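Local coordinates for flagellar basal body protein (PDB 5NPY) that probably builds part of the flagellar hook of Helicobacter pylori, the curved joint that links the rotary motor to the filament, at residues A[209-214]-A[378-383]. Numbering follows the deposited sequence.
Sequences QDFFLN and YMTNSN. With 144 (tris-hydroxymethyl-methyl-ammonium), chain B.
F211 and Y378 lie against each other with their rings almost parallel, the planes 21° apart but slid so far that little ring overlaps ring. The centroids stand 5.1 Å from one another. Each ring instead takes the other residue's methylene over one face: F211 CB sits 4.2 Å from the Y378 ring centroid, and Y378 CB returns the CH-pi contact on the F211 ring. At the middle of this reciprocal pair, F211 CD1 and Y378 CD1 are 3.6 Å apart. The torsions set it up: F211 carries CG anti to its own N (chi1 -172°), reaching out from the short helix toward the strand, while Y378 keeps CG beside its N (chi1 -50°), so that CE2 reaches D210 CB, which lies oblique to the ring. The contact joins helix 209-212 to the end of strand 370-381, part of an antiparallel sheet, with I354 of the neighbouring strand 346-364 touching both side chains. One water donates to D210 O and bonds weakly to Y378 OH. Further along, T380 CG2 touches F211 CE2 at 3.8 Å, and a classic beta bulge sets T380 and N381 both opposite T397. T380 OG1 donates to O3 of the bound tris-hydroxymethyl-methyl-ammonium at 2.9 Å and also bonds T397 OG1; E399 is a second hydrogen-bond partner of that ligand.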
ATOM      1  N   GLN A 209     -14.146  21.767  12.165  1.00 29.77           N
ATOM      2  CA  GLN A 209     -14.626  22.422  10.947  1.00 25.42           C
ATOM      3  C   GLN A 209     -14.102  21.743   9.694  1.00 27.42           C
ATOM      4  O   GLN A 209     -14.731  21.855   8.636  1.00 30.51           O
ATOM      5  CB  GLN A 209     -14.233  23.909  10.920  1.00 21.91           C
ATOM      6  CG  GLN A 209     -12.722  24.162  10.794  1.00 24.53           C
ATOM      7  CD  GLN A 209     -12.040  24.395  12.139  1.00 27.85           C
ATOM      8  OE1 GLN A 209     -12.485  23.913  13.188  1.00 23.89           O
ATOM      9  NE2 GLN A 209     -10.966  25.153  12.111  1.00 30.41           N
ATOM     10  N   ASP A 210     -12.972  21.031   9.805  1.00 27.01           N
ATOM     11  CA  ASP A 210     -12.412  20.279   8.684  1.00 27.30           C
ATOM     12  C   ASP A 210     -13.353  19.190   8.185  1.00 27.35           C
ATOM     13  O   ASP A 210     -13.274  18.800   7.012  1.00 26.75           O
ATOM     14  CB  ASP A 210     -11.086  19.639   9.090  1.00 43.86           C
ATOM     15  CG  ASP A 210      -9.905  20.580   8.941  1.00 60.18           C
ATOM     16  OD1 ASP A 210      -8.914  20.162   8.291  1.00 64.60           O
ATOM     17  OD2 ASP A 210      -9.958  21.715   9.475  1.00 57.09           O
ATOM     18  N   PHE A 211     -14.213  18.665   9.065  1.00 24.80           N
ATOM     19  CA  PHE A 211     -15.143  17.584   8.757  1.00 23.26           C
ATOM     20  C   PHE A 211     -16.599  18.022   8.764  1.00 33.72           C
ATOM     21  O   PHE A 211     -17.373  17.551   7.929  1.00 27.35           O
ATOM     22  CB  PHE A 211     -14.964  16.445   9.761  1.00 26.05           C
ATOM     23  CG  PHE A 211     -15.750  15.202   9.426  1.00 24.39           C
ATOM     24  CD1 PHE A 211     -15.618  14.588   8.190  1.00 23.97           C
ATOM     25  CD2 PHE A 211     -16.598  14.633  10.358  1.00 16.14           C
ATOM     26  CE1 PHE A 211     -16.331  13.434   7.887  1.00 29.74           C
ATOM     27  CE2 PHE A 211     -17.311  13.487  10.057  1.00 18.60           C
ATOM     28  CZ  PHE A 211     -17.170  12.879   8.826  1.00 24.17           C
ATOM     29  N   PHE A 212     -16.981  18.931   9.684  1.00 29.04           N
ATOM     30  CA  PHE A 212     -18.368  19.357   9.860  1.00 32.22           C
ATOM     31  C   PHE A 212     -18.816  20.418   8.851  1.00 32.88           C
ATOM     32  O   PHE A 212     -20.023  20.601   8.677  1.00 28.93           O
ATOM     33  CB  PHE A 212     -18.601  19.908  11.285  1.00 32.13           C
ATOM     34  CG  PHE A 212     -18.704  18.840  12.363  1.00 23.03           C
ATOM     35  CD1 PHE A 212     -18.751  17.496  12.038  1.00 14.90           C
ATOM     36  CD2 PHE A 212     -18.740  19.192  13.707  1.00 22.36           C
ATOM     37  CE1 PHE A 212     -18.831  16.512  13.042  1.00 29.76           C
ATOM     38  CE2 PHE A 212     -18.827  18.224  14.708  1.00 15.19           C
ATOM     39  CZ  PHE A 212     -18.870  16.877  14.370  1.00 24.29           C
ATOM     40  N   LEU A 213     -17.893  21.133   8.209  1.00 28.07           N
ATOM     41  CA  LEU A 213     -18.216  22.111   7.178  1.00 33.24           C
ATOM     42  C   LEU A 213     -18.008  21.531   5.781  1.00 39.67           C
ATOM     43  O   LEU A 213     -17.162  20.655   5.570  1.00 35.76           O
ATOM     44  CB  LEU A 213     -17.363  23.373   7.332  1.00 17.73           C
ATOM     45  CG  LEU A 213     -17.613  24.049   8.691  1.00 28.52           C
ATOM     46  CD1 LEU A 213     -16.807  25.356   8.895  1.00 19.12           C
ATOM     47  CD2 LEU A 213     -19.106  24.290   8.936  1.00 23.71           C
ATOM     48  N   ASN A 214     -18.778  22.038   4.816  1.00 32.77           N
ATOM     49  CA  ASN A 214     -18.564  21.650   3.430  1.00 39.76           C
ATOM     50  C   ASN A 214     -17.656  22.670   2.733  1.00 31.67           C
ATOM     51  O   ASN A 214     -17.207  23.648   3.329  1.00 33.81           O
ATOM     52  CB  ASN A 214     -19.900  21.488   2.705  1.00 35.26           C
ATOM     53  CG  ASN A 214     -20.661  22.802   2.562  1.00 38.49           C
ATOM     54  OD1 ASN A 214     -20.126  23.897   2.781  1.00 39.97           O
ATOM     55  ND2 ASN A 214     -21.928  22.694   2.204  1.00 30.55           N
ATOM     56  N   TYR A 378     -10.948  11.131   9.356  1.00 25.68           N
ATOM     57  CA  TYR A 378     -11.633  11.793  10.456  1.00 17.25           C
ATOM     58  C   TYR A 378     -12.358  10.724  11.250  1.00 21.48           C
ATOM     59  O   TYR A 378     -13.136   9.959  10.672  1.00 31.96           O
ATOM     60  CB  TYR A 378     -12.620  12.843   9.946  1.00 20.93           C
ATOM     61  CG  TYR A 378     -12.042  13.819   8.933  1.00 23.98           C
ATOM     62  CD1 TYR A 378     -12.178  13.606   7.564  1.00 21.04           C
ATOM     63  CD2 TYR A 378     -11.380  14.954   9.342  1.00 14.39           C
ATOM     64  CE1 TYR A 378     -11.647  14.502   6.629  1.00 24.46           C
ATOM     65  CE2 TYR A 378     -10.840  15.839   8.430  1.00 25.91           C
ATOM     66  CZ  TYR A 378     -10.976  15.607   7.079  1.00 29.15           C
ATOM     67  OH  TYR A 378     -10.439  16.493   6.185  1.00 38.61           O
ATOM     68  N   MET A 379     -12.115  10.664  12.566  1.00 26.09           N
ATOM     69  CA  MET A 379     -12.726   9.629  13.410  1.00 17.31           C
ATOM     70  C   MET A 379     -14.134  10.012  13.817  1.00 17.13           C
ATOM     71  O   MET A 379     -14.375  11.125  14.285  1.00 16.72           O
ATOM     72  CB  MET A 379     -11.912   9.364  14.666  1.00 17.02           C
ATOM     73  CG  MET A 379     -12.351   8.095  15.396  1.00 20.78           C
ATOM     74  SD  MET A 379     -11.132   7.704  16.698  1.00 26.61           S
ATOM     75  CE  MET A 379     -11.962   8.329  18.138  1.00 22.10           C
ATOM     76  N   THR A 380     -15.057   9.071  13.679  1.00 15.70           N
ATOM     77  CA  THR A 380     -16.467   9.372  13.857  1.00 18.26           C
ATOM     78  C   THR A 380     -17.118   8.573  14.964  1.00 13.71           C
ATOM     79  O   THR A 380     -18.161   8.997  15.474  1.00 24.69           O
ATOM     80  CB  THR A 380     -17.243   9.105  12.550  1.00 14.27           C
ATOM     81  OG1 THR A 380     -17.052   7.726  12.162  1.00 19.59           O
ATOM     82  CG2 THR A 380     -16.745  10.015  11.428  1.00 13.84           C
ATOM     83  N   ASN A 381     -16.556   7.430  15.325  1.00 13.61           N
ATOM     84  CA  ASN A 381     -17.148   6.541  16.303  1.00 13.76           C
ATOM     85  C   ASN A 381     -16.038   5.814  17.041  1.00 13.53           C
ATOM     86  O   ASN A 381     -15.093   5.327  16.415  1.00 17.45           O
ATOM     87  CB  ASN A 381     -18.083   5.506  15.661  1.00 16.36           C
ATOM     88  CG  ASN A 381     -18.958   4.830  16.679  1.00 13.66           C
ATOM     89  OD1 ASN A 381     -19.863   5.445  17.232  1.00 16.66           O
ATOM     90  ND2 ASN A 381     -18.669   3.571  16.966  1.00 25.27           N
ATOM     91  N   SER A 382     -16.162   5.724  18.357  1.00 13.58           N
ATOM     92  CA  SER A 382     -15.164   5.008  19.139  1.00 18.69           C
ATOM     93  C   SER A 382     -15.773   3.724  19.693  1.00 23.02           C
ATOM     94  O   SER A 382     -16.987   3.640  19.925  1.00 21.28           O
ATOM     95  CB  SER A 382     -14.620   5.890  20.266  1.00 15.53           C
ATOM     96  OG  SER A 382     -15.572   5.985  21.298  1.00 21.70           O
ATOM     97  N   ASN A 383     -14.934   2.706  19.862  1.00 27.80           N
ATOM     98  CA  ASN A 383     -15.396   1.409  20.358  1.00 19.93           C
ATOM     99  C   ASN A 383     -15.413   1.443  21.888  1.00 26.98           C
ATOM    100  O   ASN A 383     -14.376   1.370  22.543  1.00 25.94           O
ATOM    101  CB  ASN A 383     -14.527   0.282  19.811  1.00 22.58           C
ATOM    102  CG  ASN A 383     -14.651  -1.022  20.624  1.00 37.19           C
ATOM    103  OD1 ASN A 383     -13.668  -1.514  21.189  1.00 46.32           O
ATOM    104  ND2 ASN A 383     -15.858  -1.560  20.704  1.00 25.56           N
TER
HETATM  105  C1  144 B 701     -22.127   5.806  10.803  1.00 20.73           C
HETATM  106  N   144 B 701     -21.024   6.729  11.072  1.00 43.65           N
HETATM  107  C2  144 B 701     -21.543   7.949  11.689  1.00 53.39           C
HETATM  108  O2  144 B 701     -22.110   8.853  10.773  1.00 46.49           O
HETATM  109  C3  144 B 701     -20.344   7.074   9.829  1.00 43.42           C
HETATM  110  O3  144 B 701     -19.056   7.583  10.094  1.00 13.85           O
HETATM  111  C4  144 B 701     -20.009   6.179  11.985  1.00 33.63           C
HETATM  112  O4  144 B 701     -20.221   4.904  12.551  1.00 32.51           O
HETATM  113  O   HOH W   1     -13.351  17.534   4.601  1.00 41.71           O